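Local coordinates for UPF0311 protein CA_C3321 (PDB 3G7G) that is of unknown function but folds into an eight-stranded antiparallel beta barrel of the UPF0311 (DUF3237) family and assembles as four chains, at residues Glu13-Thr18 with Gly44-Asn49; Asn49-Lys54 with Tyr77-Asp82; Ala85-Glu90 with Phe124-Pro129; Phe139-Ser144 with Leu152-Ile157. All blocks are in the same frame, centred on the assembly; numbering follows the deposited sequence.

Contact 1: residues Glu13-Thr18 with Gly44-Asn49; sequences EVFSIT and GKVSGN
Val46, paired across the strands with Ile17 on the inward face of an antiparallel pair, gives one methyl to Phe15 and the other to Ile17. CG1, placed anti to the backbone N (chi1 -180°), meets Phe15 CD1 at 3.8 Å. The other methyl, CG2, runs alongside Ile17 CG1 at 4.1 Å, the two side chains pointing the same way. This is the tight side, closed from within the barrel by Ile79 and by the rings of Phe51 and Phe154 stacked on Phe15.

The hydrogen-bonded pairs Ser16-Ser47 and Thr18-Lys45 turn their side chains to the opposite face, where they barely meet: Ser16 CB and Ser47 OG stay 4.4 Å apart, and the Lys45 chain leads away from the neighbouring strand. Beyond Ser47 the ladder opens and a water takes over, donating to Val14 O at 2.6 Å and to Asn49 O at 2.7 Å.

Four backbone bonds carry the pairing, the shortest from Ser16 N to Ser47 O at 2.7 Å, with Ser47 N returning to Ser16 O. The main-chain bonds thus hold the strands together; side chains add apolar packing on the face of Phe15, Ile17 and Val46 and little on that of Ser16 and Ser47.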
loop_
_atom_site.group_PDB
_atom_site.type_symbol
_atom_site.label_atom_id
_atom_site.label_comp_id
_atom_site.label_asym_id
_atom_site.label_seq_id
_atom_site.Cartn_x
_atom_site.Cartn_y
_atom_site.Cartn_z
ATOM N N GLU A 13 -21.009 -9.243 -13.358
ATOM C CA GLU A 13 -19.952 -10.253 -13.482
ATOM C C GLU A 13 -19.178 -9.979 -14.764
ATOM O O GLU A 13 -19.768 -9.842 -15.815
ATOM C CB GLU A 13 -20.480 -11.698 -13.495
ATOM C CG GLU A 13 -19.343 -12.720 -13.164
ATOM C CD GLU A 13 -19.774 -14.189 -13.237
ATOM O OE1 GLU A 13 -20.890 -14.521 -12.759
ATOM O OE2 GLU A 13 -18.970 -15.021 -13.752
ATOM N N VAL A 14 -17.860 -9.898 -14.680
ATOM C CA VAL A 14 -17.070 -9.558 -15.848
ATOM C C VAL A 14 -16.360 -10.770 -16.436
ATOM O O VAL A 14 -16.347 -10.933 -17.646
ATOM C CB VAL A 14 -16.106 -8.369 -15.597
ATOM C CG1 VAL A 14 -16.920 -7.096 -15.388
ATOM C CG2 VAL A 14 -15.197 -8.616 -14.441
ATOM N N PHE A 15 -15.801 -11.626 -15.592
ATOM C CA PHE A 15 -15.162 -12.852 -16.034
ATOM C C PHE A 15 -14.835 -13.687 -14.810
ATOM O O PHE A 15 -15.017 -13.249 -13.676
ATOM C CB PHE A 15 -13.888 -12.569 -16.841
ATOM C CG PHE A 15 -12.824 -11.804 -16.057
ATOM C CD1 PHE A 15 -11.772 -12.469 -15.460
ATOM C CD2 PHE A 15 -12.885 -10.431 -15.950
ATOM C CE1 PHE A 15 -10.801 -11.785 -14.757
ATOM C CE2 PHE A 15 -11.912 -9.724 -15.239
ATOM C CZ PHE A 15 -10.866 -10.409 -14.651
ATOM N N SER A 16 -14.387 -14.903 -15.056
ATOM C CA SER A 16 -13.917 -15.819 -14.031
ATOM C C SER A 16 -12.528 -16.259 -14.381
ATOM O O SER A 16 -12.133 -16.243 -15.553
ATOM C CB SER A 16 -14.779 -17.074 -14.018
ATOM O OG SER A 16 -16.128 -16.733 -13.791
ATOM N N ILE A 17 -11.800 -16.712 -13.377
ATOM C CA ILE A 17 -10.540 -17.406 -13.624
ATOM C C ILE A 17 -10.557 -18.675 -12.798
ATOM O O ILE A 17 -10.888 -18.627 -11.623
ATOM C CB ILE A 17 -9.309 -16.547 -13.267
ATOM C CG1 ILE A 17 -9.415 -15.165 -13.904
ATOM C CG2 ILE A 17 -8.029 -17.227 -13.742
ATOM C CD1 ILE A 17 -8.240 -14.240 -13.615
ATOM N N THR A 18 -10.248 -19.815 -13.422
ATOM C CA THR A 18 -9.983 -21.033 -12.665
ATOM C C THR A 18 -8.480 -21.245 -12.660
ATOM O O THR A 18 -7.875 -21.372 -13.712
ATOM C CB THR A 18 -10.704 -22.235 -13.252
ATOM O OG1 THR A 18 -12.094 -21.942 -13.307
ATOM C CG2 THR A 18 -10.497 -23.469 -12.384
ATOM N N GLY A 44 -3.948 -21.139 -15.377
ATOM C CA GLY A 44 -5.276 -20.649 -15.143
ATOM C C GLY A 44 -5.965 -20.269 -16.424
ATOM O O GLY A 44 -5.346 -19.761 -17.381
ATOM N N LYS A 45 -7.268 -20.507 -16.435
ATOM C CA LYS A 45 -8.060 -20.232 -17.589
ATOM C C LYS A 45 -9.023 -19.106 -17.291
ATOM O O LYS A 45 -9.765 -19.177 -16.330
ATOM C CB LYS A 45 -8.825 -21.489 -17.986
ATOM C CG LYS A 45 -9.772 -21.252 -19.136
ATOM C CD LYS A 45 -10.177 -22.579 -19.772
ATOM C CE LYS A 45 -11.401 -22.434 -20.646
ATOM N NZ LYS A 45 -11.907 -23.812 -20.980
ATOM N N VAL A 46 -9.021 -18.088 -18.153
ATOM C CA VAL A 46 -9.843 -16.906 -17.998
ATOM C C VAL A 46 -11.053 -17.068 -18.916
ATOM O O VAL A 46 -10.902 -17.399 -20.093
ATOM C CB VAL A 46 -9.076 -15.628 -18.386
ATOM C CG1 VAL A 46 -9.965 -14.396 -18.207
ATOM C CG2 VAL A 46 -7.761 -15.523 -17.619
ATOM N N SER A 47 -12.247 -16.865 -18.384
ATOM C CA SER A 47 -13.438 -16.945 -19.212
ATOM C C SER A 47 -14.540 -15.979 -18.797
ATOM O O SER A 47 -14.666 -15.576 -17.654
ATOM C CB SER A 47 -13.920 -18.395 -19.298
ATOM O OG SER A 47 -14.257 -18.895 -18.031
ATOM N N GLY A 48 -15.320 -15.556 -19.767
ATOM C CA GLY A 48 -16.327 -14.530 -19.552
ATOM C C GLY A 48 -16.675 -13.965 -20.894
ATOM O O GLY A 48 -15.934 -14.146 -21.865
ATOM N N ASN A 49 -17.811 -13.289 -20.959
ATOM C CA ASN A 49 -18.304 -12.793 -22.224
ATOM C C ASN A 49 -17.319 -11.810 -22.827
ATOM O O ASN A 49 -16.999 -10.805 -22.225
ATOM C CB ASN A 49 -19.678 -12.142 -22.056
ATOM C CG ASN A 49 -20.317 -11.815 -23.388
ATOM O OD1 ASN A 49 -20.102 -10.728 -23.933
ATOM N ND2 ASN A 49 -21.097 -12.761 -23.938
HETATM O O HOH W 1 -17.173 -9.698 -19.729
#

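Contact 2: residues Asn49-Lys54 with Tyr77-Asp82; sequences NNFNGK and YAIRLD
Phe51 packs on Leu81 and Ile79 where the hairpin of strands 53-65 and 71-81, part of the antiparallel barrel, reaches its open ends. The apolar contacts gather round this ring. Leu81 CD1 sits over its face in a CH-pi contact, 3.9 Å from the centroid and 12° off the normal, while Ile79 CD1 comes in at the edge near the ring plane. Although the first bond of the Phe51 side chain heads away from Leu81, its CG lies anti to the backbone N (chi1 -151°) and the ring swings back over the leucine. Phe15, Val46 and Tyr131 pack around the same cluster.

Backbone hydrogen bonds hold the strands together. Lys54 and Arg80 form a reciprocal pair, with Arg80 N to Lys54 O the shorter at 2.8 Å, and Asp82 N donates to Asn52 O. Between them Gly53 faces Leu81 with the CA atoms only 4.1 Å apart, and Gly53 CA makes a CA-H...O contact to Arg80 O. The long side chains of Lys54 and Arg80 lead away from the pairing, and the guanidinium bonds to Gly84 O through NH2.

A water bridges the loop end, accepting from Asn52 N and donating to Asp82 OD1 at 2.6 Å.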
loop_
_atom_site.group_PDB
_atom_site.type_symbol
_atom_site.label_atom_id
_atom_site.label_comp_id
_atom_site.label_asym_id
_atom_site.label_seq_id
_atom_site.Cartn_x
_atom_site.Cartn_y
_atom_site.Cartn_z
ATOM N N ASN A 49 -17.811 -13.289 -20.959
ATOM C CA ASN A 49 -18.304 -12.793 -22.224
ATOM C C ASN A 49 -17.319 -11.810 -22.827
ATOM O O ASN A 49 -16.999 -10.805 -22.225
ATOM C CB ASN A 49 -19.678 -12.142 -22.056
ATOM C CG ASN A 49 -20.317 -11.815 -23.388
ATOM O OD1 ASN A 49 -20.102 -10.728 -23.933
ATOM N ND2 ASN A 49 -21.097 -12.761 -23.938
ATOM N N ASN A 50 -16.845 -12.123 -24.028
ATOM C CA ASN A 50 -15.747 -11.404 -24.677
ATOM C C ASN A 50 -14.547 -11.176 -23.758
ATOM O O ASN A 50 -13.907 -10.124 -23.806
ATOM C CB ASN A 50 -16.216 -10.068 -25.272
ATOM C CG ASN A 50 -17.346 -10.231 -26.269
ATOM O OD1 ASN A 50 -18.383 -9.585 -26.144
ATOM N ND2 ASN A 50 -17.162 -11.103 -27.251
ATOM N N PHE A 51 -14.230 -12.170 -22.935
ATOM C CA PHE A 51 -13.109 -12.051 -22.031
ATOM C C PHE A 51 -12.548 -13.432 -21.770
ATOM O O PHE A 51 -12.812 -14.004 -20.719
ATOM C CB PHE A 51 -13.554 -11.366 -20.720
ATOM C CG PHE A 51 -12.471 -10.601 -20.050
ATOM C CD1 PHE A 51 -12.354 -9.229 -20.239
ATOM C CD2 PHE A 51 -11.555 -11.252 -19.225
ATOM C CE1 PHE A 51 -11.340 -8.520 -19.638
ATOM C CE2 PHE A 51 -10.519 -10.539 -18.583
ATOM C CZ PHE A 51 -10.407 -9.176 -18.793
ATOM N N ASN A 52 -11.771 -13.955 -22.729
ATOM C CA ASN A 52 -11.247 -15.327 -22.685
ATOM C C ASN A 52 -9.723 -15.370 -22.857
ATOM O O ASN A 52 -9.180 -14.767 -23.778
ATOM C CB ASN A 52 -11.970 -16.170 -23.748
ATOM C CG ASN A 52 -13.504 -16.199 -23.528
ATOM O OD1 ASN A 52 -14.004 -16.786 -22.561
ATOM N ND2 ASN A 52 -14.241 -15.548 -24.422
ATOM N N GLY A 53 -9.012 -16.027 -21.940
ATOM C CA GLY A 53 -7.562 -16.062 -22.025
ATOM C C GLY A 53 -6.931 -17.028 -21.063
ATOM O O GLY A 53 -7.544 -18.013 -20.659
ATOM N N LYS A 54 -5.680 -16.744 -20.703
ATOM C CA LYS A 54 -4.922 -17.612 -19.834
ATOM C C LYS A 54 -4.118 -16.760 -18.854
ATOM O O LYS A 54 -3.854 -15.589 -19.109
ATOM C CB LYS A 54 -3.992 -18.524 -20.640
ATOM C CG LYS A 54 -2.762 -17.794 -21.206
ATOM C CD LYS A 54 -2.046 -18.548 -22.348
ATOM C CE LYS A 54 -1.297 -19.817 -21.856
ATOM N NZ LYS A 54 -0.937 -20.749 -23.044
ATOM N N TYR A 77 -0.203 -11.503 -10.352
ATOM C CA TYR A 77 -0.109 -12.303 -11.554
ATOM C C TYR A 77 -0.728 -11.542 -12.725
ATOM O O TYR A 77 -1.204 -10.422 -12.558
ATOM C CB TYR A 77 -0.796 -13.648 -11.330
ATOM C CG TYR A 77 -2.257 -13.580 -10.965
ATOM C CD1 TYR A 77 -3.246 -13.749 -11.925
ATOM C CD2 TYR A 77 -2.653 -13.403 -9.655
ATOM C CE1 TYR A 77 -4.587 -13.704 -11.574
ATOM C CE2 TYR A 77 -3.987 -13.327 -9.307
ATOM C CZ TYR A 77 -4.952 -13.491 -10.261
ATOM O OH TYR A 77 -6.290 -13.440 -9.888
ATOM N N ALA A 78 -0.745 -12.155 -13.913
ATOM C CA ALA A 78 -1.127 -11.480 -15.142
ATOM C C ALA A 78 -1.833 -12.470 -16.032
ATOM O O ALA A 78 -1.652 -13.693 -15.923
ATOM C CB ALA A 78 0.091 -10.930 -15.863
ATOM N N ILE A 79 -2.671 -11.930 -16.884
ATOM C CA ILE A 79 -3.392 -12.751 -17.822
ATOM C C ILE A 79 -3.135 -12.178 -19.191
ATOM O O ILE A 79 -2.803 -11.007 -19.331
ATOM C CB ILE A 79 -4.895 -12.845 -17.514
ATOM C CG1 ILE A 79 -5.593 -11.502 -17.472
ATOM C CG2 ILE A 79 -5.140 -13.450 -16.140
ATOM C CD1 ILE A 79 -7.055 -11.663 -17.094
ATOM N N ARG A 80 -3.256 -13.036 -20.190
ATOM C CA ARG A 80 -3.163 -12.675 -21.565
ATOM C C ARG A 80 -4.446 -13.102 -22.214
ATOM O O ARG A 80 -4.791 -14.275 -22.166
ATOM C CB ARG A 80 -2.035 -13.427 -22.208
ATOM C CG ARG A 80 -1.949 -13.196 -23.712
ATOM C CD ARG A 80 -0.562 -12.875 -24.091
ATOM N NE ARG A 80 -0.453 -11.447 -24.212
ATOM C CZ ARG A 80 0.540 -10.714 -23.749
ATOM N NH1 ARG A 80 1.533 -11.242 -23.033
ATOM N NH2 ARG A 80 0.494 -9.421 -23.954
ATOM N N LEU A 81 -5.132 -12.151 -22.834
ATOM C CA LEU A 81 -6.337 -12.445 -23.555
ATOM C C LEU A 81 -6.048 -12.898 -24.983
ATOM O O LEU A 81 -4.978 -12.655 -25.531
ATOM C CB LEU A 81 -7.257 -11.237 -23.564
ATOM C CG LEU A 81 -7.723 -10.735 -22.206
ATOM C CD1 LEU A 81 -8.902 -9.776 -22.413
ATOM C CD2 LEU A 81 -8.129 -11.909 -21.340
ATOM N N ASP A 82 -7.051 -13.523 -25.573
ATOM C CA ASP A 82 -6.946 -14.109 -26.881
ATOM C C ASP A 82 -6.793 -13.064 -28.003
ATOM O O ASP A 82 -6.359 -13.407 -29.070
ATOM C CB ASP A 82 -8.159 -15.008 -27.145
ATOM C CG ASP A 82 -9.470 -14.245 -27.105
ATOM O OD1 ASP A 82 -9.451 -13.055 -26.661
ATOM O OD2 ASP A 82 -10.509 -14.842 -27.497
HETATM O O HOH W 2 -11.165 -12.233 -24.861
#

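Contact 3: residues Ala85-Glu90 with Phe124-Pro129; sequences AAIYIE and FETYSP
Phe124 fits the CD1-CE1 side of its ring against Ile87 and Ile89, which flank Tyr88 on the neighbouring strand. Ile87 CG2 approaches obliquely, 3.5 Å from Phe124 CD1, while Ile89 CD1 reaches the ring edge in plane, 3.8 Å from Phe124 CE1. With CG anti to the carbonyl carbon (chi1 -57°), the phenylalanine side chain lies alongside that of Ile89, pointing the same way. Thr126 CG2 extends this apolar row by lying alongside Ile87 CG1.

Strands 86-96 and 117-126 are sequential neighbours in the antiparallel barrel, joined by a connection that includes helix 102-107. Tyr88 and Glu125 form their hydrogen-bonded pair: Tyr88 N to Glu125 O and Glu125 N to Tyr88 O, both with the donor in the carbonyl plane.

The side chains of this pair point to the other face of the sheet. Glu125 stretches out fully beyond CG, and its OE1 accepts a 2.6 Å bond from Tyr127 OH through the lone pair anti to the other carboxylate oxygen. That hydroxyl also comes within 3.4 Å of Tyr88 CB. Arg36 of the second subunit forms a salt bridge with the same OE1, which probably helps keep the buried carboxylate charged, and Tyr88 OH is hydrogen-bonded to Ser62 OG of that subunit. Nearer the strand end, Ala86 O lies at the edge of the Tyr127 ring, and a water bridges this oxygen to Tyr127 N.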
loop_
_atom_site.group_PDB
_atom_site.type_symbol
_atom_site.label_atom_id
_atom_site.label_comp_id
_atom_site.label_asym_id
_atom_site.label_seq_id
_atom_site.Cartn_x
_atom_site.Cartn_y
_atom_site.Cartn_z
ATOM N N ALA A 85 -4.043 -8.774 -25.692
ATOM C CA ALA A 85 -3.924 -7.799 -24.577
ATOM C C ALA A 85 -3.547 -8.475 -23.272
ATOM O O ALA A 85 -3.942 -9.595 -23.023
ATOM C CB ALA A 85 -5.237 -7.063 -24.386
ATOM N N ALA A 86 -2.770 -7.788 -22.441
ATOM C CA ALA A 86 -2.419 -8.278 -21.129
ATOM C C ALA A 86 -3.099 -7.455 -20.058
ATOM O O ALA A 86 -3.425 -6.290 -20.256
ATOM C CB ALA A 86 -0.903 -8.229 -20.932
ATOM N N ILE A 87 -3.300 -8.085 -18.904
ATOM C CA ILE A 87 -3.792 -7.434 -17.696
ATOM C C ILE A 87 -2.992 -7.961 -16.537
ATOM O O ILE A 87 -2.908 -9.156 -16.339
ATOM C CB ILE A 87 -5.291 -7.755 -17.433
ATOM C CG1 ILE A 87 -6.141 -7.376 -18.655
ATOM C CG2 ILE A 87 -5.813 -6.970 -16.188
ATOM C CD1 ILE A 87 -6.945 -8.451 -19.233
ATOM N N TYR A 88 -2.429 -7.035 -15.771
ATOM C CA TYR A 88 -1.698 -7.304 -14.567
ATOM C C TYR A 88 -2.631 -7.081 -13.376
ATOM O O TYR A 88 -3.298 -6.036 -13.262
ATOM C CB TYR A 88 -0.499 -6.380 -14.502
ATOM C CG TYR A 88 0.222 -6.466 -13.213
ATOM C CD1 TYR A 88 0.855 -7.653 -12.825
ATOM C CD2 TYR A 88 0.271 -5.378 -12.357
ATOM C CE1 TYR A 88 1.520 -7.747 -11.601
ATOM C CE2 TYR A 88 0.945 -5.458 -11.155
ATOM C CZ TYR A 88 1.551 -6.649 -10.777
ATOM O OH TYR A 88 2.225 -6.715 -9.584
ATOM N N ILE A 89 -2.683 -8.066 -12.501
ATOM C CA ILE A 89 -3.668 -8.121 -11.428
ATOM C C ILE A 89 -2.949 -8.155 -10.095
ATOM O O ILE A 89 -2.051 -8.952 -9.937
ATOM C CB ILE A 89 -4.516 -9.413 -11.523
ATOM C CG1 ILE A 89 -5.108 -9.531 -12.907
ATOM C CG2 ILE A 89 -5.642 -9.453 -10.451
ATOM C CD1 ILE A 89 -6.145 -10.553 -13.028
ATOM N N GLU A 90 -3.316 -7.244 -9.194
ATOM C CA GLU A 90 -2.987 -7.311 -7.777
ATOM C C GLU A 90 -4.310 -7.560 -7.064
ATOM O O GLU A 90 -5.191 -6.717 -7.136
ATOM C CB GLU A 90 -2.404 -5.988 -7.325
ATOM C CG GLU A 90 -0.959 -5.980 -7.014
ATOM C CD GLU A 90 -0.690 -6.447 -5.563
ATOM O OE1 GLU A 90 -1.493 -7.288 -5.051
ATOM O OE2 GLU A 90 0.307 -5.972 -4.952
ATOM N N PHE A 124 -6.388 -3.615 -11.338
ATOM C CA PHE A 124 -5.883 -3.955 -12.648
ATOM C C PHE A 124 -4.982 -2.904 -13.271
ATOM O O PHE A 124 -5.154 -1.713 -13.051
ATOM C CB PHE A 124 -7.024 -4.221 -13.614
ATOM C CG PHE A 124 -7.964 -5.297 -13.159
ATOM C CD1 PHE A 124 -7.619 -6.622 -13.227
ATOM C CD2 PHE A 124 -9.187 -4.971 -12.620
ATOM C CE1 PHE A 124 -8.521 -7.603 -12.793
ATOM C CE2 PHE A 124 -10.055 -5.932 -12.211
ATOM C CZ PHE A 124 -9.732 -7.231 -12.288
ATOM N N GLU A 125 -4.040 -3.377 -14.081
ATOM C CA GLU A 125 -3.193 -2.525 -14.898
ATOM C C GLU A 125 -3.276 -3.043 -16.325
ATOM O O GLU A 125 -3.074 -4.202 -16.542
ATOM C CB GLU A 125 -1.781 -2.539 -14.347
ATOM C CG GLU A 125 -0.832 -1.708 -15.107
ATOM C CD GLU A 125 0.518 -1.776 -14.565
ATOM O OE1 GLU A 125 1.303 -2.596 -15.051
ATOM O OE2 GLU A 125 0.803 -1.010 -13.643
ATOM N N THR A 126 -3.658 -2.187 -17.271
ATOM C CA THR A 126 -3.918 -2.570 -18.658
ATOM C C THR A 126 -3.159 -1.600 -19.595
ATOM O O THR A 126 -2.728 -0.554 -19.153
ATOM C CB THR A 126 -5.410 -2.529 -18.967
ATOM O OG1 THR A 126 -5.896 -1.205 -18.770
ATOM C CG2 THR A 126 -6.171 -3.454 -18.044
ATOM N N TYR A 127 -2.976 -1.976 -20.866
ATOM C CA TYR A 127 -2.049 -1.267 -21.786
ATOM C C TYR A 127 -2.675 -0.979 -23.140
ATOM O O TYR A 127 -1.982 -0.855 -24.176
ATOM C CB TYR A 127 -0.741 -2.063 -21.954
ATOM C CG TYR A 127 -0.339 -2.690 -20.655
ATOM C CD1 TYR A 127 0.441 -1.996 -19.748
ATOM C CD2 TYR A 127 -0.817 -3.947 -20.287
ATOM C CE1 TYR A 127 0.768 -2.547 -18.521
ATOM C CE2 TYR A 127 -0.474 -4.513 -19.069
ATOM C CZ TYR A 127 0.301 -3.788 -18.174
ATOM O OH TYR A 127 0.664 -4.326 -16.939
ATOM N N SER A 128 -3.984 -0.804 -23.119
ATOM C CA SER A 128 -4.727 -0.610 -24.341
ATOM C C SER A 128 -6.014 0.073 -23.977
ATOM O O SER A 128 -6.585 -0.271 -22.951
ATOM C CB SER A 128 -4.964 -1.988 -24.952
ATOM O OG SER A 128 -6.156 -2.048 -25.660
ATOM N N PRO A 129 -6.471 1.078 -24.774
ATOM C CA PRO A 129 -7.795 1.706 -24.584
ATOM C C PRO A 129 -9.006 0.784 -24.448
ATOM O O PRO A 129 -9.978 1.152 -23.817
ATOM C CB PRO A 129 -7.950 2.551 -25.866
ATOM C CG PRO A 129 -6.575 2.985 -26.140
ATOM C CD PRO A 129 -5.743 1.747 -25.870
HETATM O O HOH W 3 -4.009 -4.164 -22.040
#

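Contact 4: residues Phe139-Ser144 with Leu152-Ile157; sequences FVCCAS and LKFYKI
Two consecutive cysteines each bring a sulfur to an aromatic ring, on opposite faces of one strand pair. Cys141 SG stands over the centre of the Phe154 ring, 4.2 Å from the centroid and 11° off the normal. Chi1 of 174° holds this sulfur anti to the backbone N, where it meets both the ring and Leu152 CD2. Cys142 SG meets the Tyr155 ring obliquely, 3.9 Å from Tyr155 CE2.

Packing is tightest between Ala143 CB and Leu152 CD2, only 3.4 Å apart. At the other end, the Phe139 ring crosses the Lys156 chain, Phe139 CE1 lying 3.7 Å from Lys156 CB. Reciprocal backbone bonds link Val140 with Tyr155 and Cys142 with Lys153; Val140 O, which accepts from Tyr155 N at 2.7 Å, also lies at the edge of the Tyr155 ring.

Val140 packs on Val140 of the third subunit. Within the chain this hairpin completes the barrel: strand 117-126 borders 139-144, and strand 11-30 borders 150-157.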
loop_
_atom_site.group_PDB
_atom_site.type_symbol
_atom_site.label_atom_id
_atom_site.label_comp_id
_atom_site.label_asym_id
_atom_site.label_seq_id
_atom_site.Cartn_x
_atom_site.Cartn_y
_atom_site.Cartn_z
ATOM N N PHE A 139 -13.923 -3.083 -8.230
ATOM C CA PHE A 139 -14.247 -4.485 -8.446
ATOM C C PHE A 139 -14.182 -5.276 -7.144
ATOM O O PHE A 139 -13.430 -4.949 -6.218
ATOM C CB PHE A 139 -13.211 -5.137 -9.369
ATOM C CG PHE A 139 -13.232 -4.638 -10.775
ATOM C CD1 PHE A 139 -13.850 -5.368 -11.772
ATOM C CD2 PHE A 139 -12.605 -3.461 -11.101
ATOM C CE1 PHE A 139 -13.846 -4.928 -13.060
ATOM C CE2 PHE A 139 -12.595 -3.003 -12.392
ATOM C CZ PHE A 139 -13.236 -3.731 -13.372
ATOM N N VAL A 140 -14.971 -6.335 -7.111
ATOM C CA VAL A 140 -14.979 -7.288 -6.028
ATOM C C VAL A 140 -14.836 -8.667 -6.644
ATOM O O VAL A 140 -15.423 -8.955 -7.697
ATOM C CB VAL A 140 -16.302 -7.253 -5.236
ATOM C CG1 VAL A 140 -16.335 -8.391 -4.256
ATOM C CG2 VAL A 140 -16.470 -5.948 -4.502
ATOM N N CYS A 141 -14.065 -9.509 -5.971
ATOM C CA CYS A 141 -13.855 -10.882 -6.398
ATOM C C CYS A 141 -14.370 -11.887 -5.338
ATOM O O CYS A 141 -14.067 -11.780 -4.155
ATOM C CB CYS A 141 -12.366 -11.046 -6.690
ATOM S SG CYS A 141 -11.786 -12.672 -7.072
ATOM N N CYS A 142 -15.217 -12.817 -5.776
ATOM C CA CYS A 142 -15.705 -13.917 -4.943
ATOM C C CYS A 142 -14.960 -15.172 -5.320
ATOM O O CYS A 142 -14.980 -15.565 -6.479
ATOM C CB CYS A 142 -17.203 -14.141 -5.172
ATOM S SG CYS A 142 -18.192 -12.746 -4.587
ATOM N N ALA A 143 -14.309 -15.800 -4.347
ATOM C CA ALA A 143 -13.454 -16.930 -4.621
ATOM C C ALA A 143 -13.933 -18.130 -3.830
ATOM O O ALA A 143 -14.660 -17.973 -2.839
ATOM C CB ALA A 143 -12.015 -16.611 -4.279
ATOM N N SER A 144 -13.541 -19.315 -4.295
ATOM C CA SER A 144 -13.718 -20.580 -3.548
ATOM C C SER A 144 -12.632 -21.591 -3.846
ATOM O O SER A 144 -11.825 -21.399 -4.758
ATOM C CB SER A 144 -15.073 -21.206 -3.870
ATOM O OG SER A 144 -15.426 -20.991 -5.227
ATOM N N LEU A 152 -12.248 -17.954 -9.190
ATOM C CA LEU A 152 -12.433 -16.536 -8.926
ATOM C C LEU A 152 -13.467 -15.990 -9.866
ATOM O O LEU A 152 -13.350 -16.183 -11.055
ATOM C CB LEU A 152 -11.130 -15.789 -9.153
ATOM C CG LEU A 152 -9.918 -16.331 -8.410
ATOM C CD1 LEU A 152 -8.647 -15.803 -9.081
ATOM C CD2 LEU A 152 -10.028 -15.946 -6.942
ATOM N N LYS A 153 -14.490 -15.346 -9.335
ATOM C CA LYS A 153 -15.483 -14.630 -10.127
ATOM C C LYS A 153 -15.342 -13.137 -9.861
ATOM O O LYS A 153 -15.375 -12.710 -8.708
ATOM C CB LYS A 153 -16.897 -15.084 -9.771
ATOM C CG LYS A 153 -17.314 -16.332 -10.501
ATOM C CD LYS A 153 -18.402 -17.150 -9.756
ATOM C CE LYS A 153 -19.159 -18.052 -10.754
ATOM N NZ LYS A 153 -19.791 -19.281 -10.166
ATOM N N PHE A 154 -15.185 -12.355 -10.926
ATOM C CA PHE A 154 -14.836 -10.954 -10.814
ATOM C C PHE A 154 -16.076 -10.122 -11.106
ATOM O O PHE A 154 -16.792 -10.387 -12.071
ATOM C CB PHE A 154 -13.726 -10.594 -11.789
ATOM C CG PHE A 154 -12.366 -11.041 -11.361
ATOM C CD1 PHE A 154 -11.487 -10.147 -10.771
ATOM C CD2 PHE A 154 -11.951 -12.340 -11.571
ATOM C CE1 PHE A 154 -10.203 -10.569 -10.369
ATOM C CE2 PHE A 154 -10.701 -12.755 -11.202
ATOM C CZ PHE A 154 -9.818 -11.867 -10.593
ATOM N N TYR A 155 -16.332 -9.120 -10.258
ATOM C CA TYR A 155 -17.516 -8.271 -10.394
ATOM C C TYR A 155 -17.140 -6.807 -10.465
ATOM O O TYR A 155 -16.395 -6.297 -9.638
ATOM C CB TYR A 155 -18.456 -8.489 -9.230
ATOM C CG TYR A 155 -19.037 -9.877 -9.155
ATOM C CD1 TYR A 155 -20.210 -10.192 -9.811
ATOM C CD2 TYR A 155 -18.414 -10.857 -8.422
ATOM C CE1 TYR A 155 -20.754 -11.472 -9.729
ATOM C CE2 TYR A 155 -18.927 -12.113 -8.334
ATOM C CZ TYR A 155 -20.099 -12.419 -8.972
ATOM O OH TYR A 155 -20.588 -13.694 -8.866
ATOM N N LYS A 156 -17.643 -6.128 -11.481
ATOM C CA LYS A 156 -17.458 -4.705 -11.598
ATOM C C LYS A 156 -18.566 -4.031 -10.820
ATOM O O LYS A 156 -19.728 -4.347 -11.010
ATOM C CB LYS A 156 -17.519 -4.321 -13.070
ATOM C CG LYS A 156 -17.178 -2.903 -13.374
ATOM C CD LYS A 156 -17.963 -2.449 -14.619
ATOM C CE LYS A 156 -19.414 -2.100 -14.206
ATOM N NZ LYS A 156 -20.326 -1.840 -15.357
ATOM N N ILE A 157 -18.213 -3.110 -9.932
ATOM C CA ILE A 157 -19.208 -2.337 -9.190
ATOM C C ILE A 157 -19.603 -1.171 -10.082
ATOM O O ILE A 157 -18.753 -0.389 -10.539
ATOM C CB ILE A 157 -18.666 -1.840 -7.820
ATOM C CG1 ILE A 157 -18.254 -3.030 -6.933
ATOM C CG2 ILE A 157 -19.637 -0.876 -7.111
ATOM C CD1 ILE A 157 -19.339 -3.998 -6.604
#

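How the contacts relate
All four contacts belong to one closed antiparallel barrel. Contacts 1 and 2, with centres about 7 Å apart, are joined through strands 34-47 and 53-65: Val46 N lies 2.9 Å from Gly53 O, a probable hydrogen bond. Strand 71-81 carries the sheet on to contact 3, with Ile79 N 2.8 Å from Ile87 O. The ring closes between contacts 4 and 1, whose centres are about 10 Å apart, where Ile17 N is 2.8 Å from Leu152 O. Across the interior, Phe124 CZ comes within 3.7 Å of Phe154 CD1, linking contacts 3 and 4 whose centres are about 16 Å apart. Contacts 2 and 3 both touch the second subunit, whereas contact 4 meets the third.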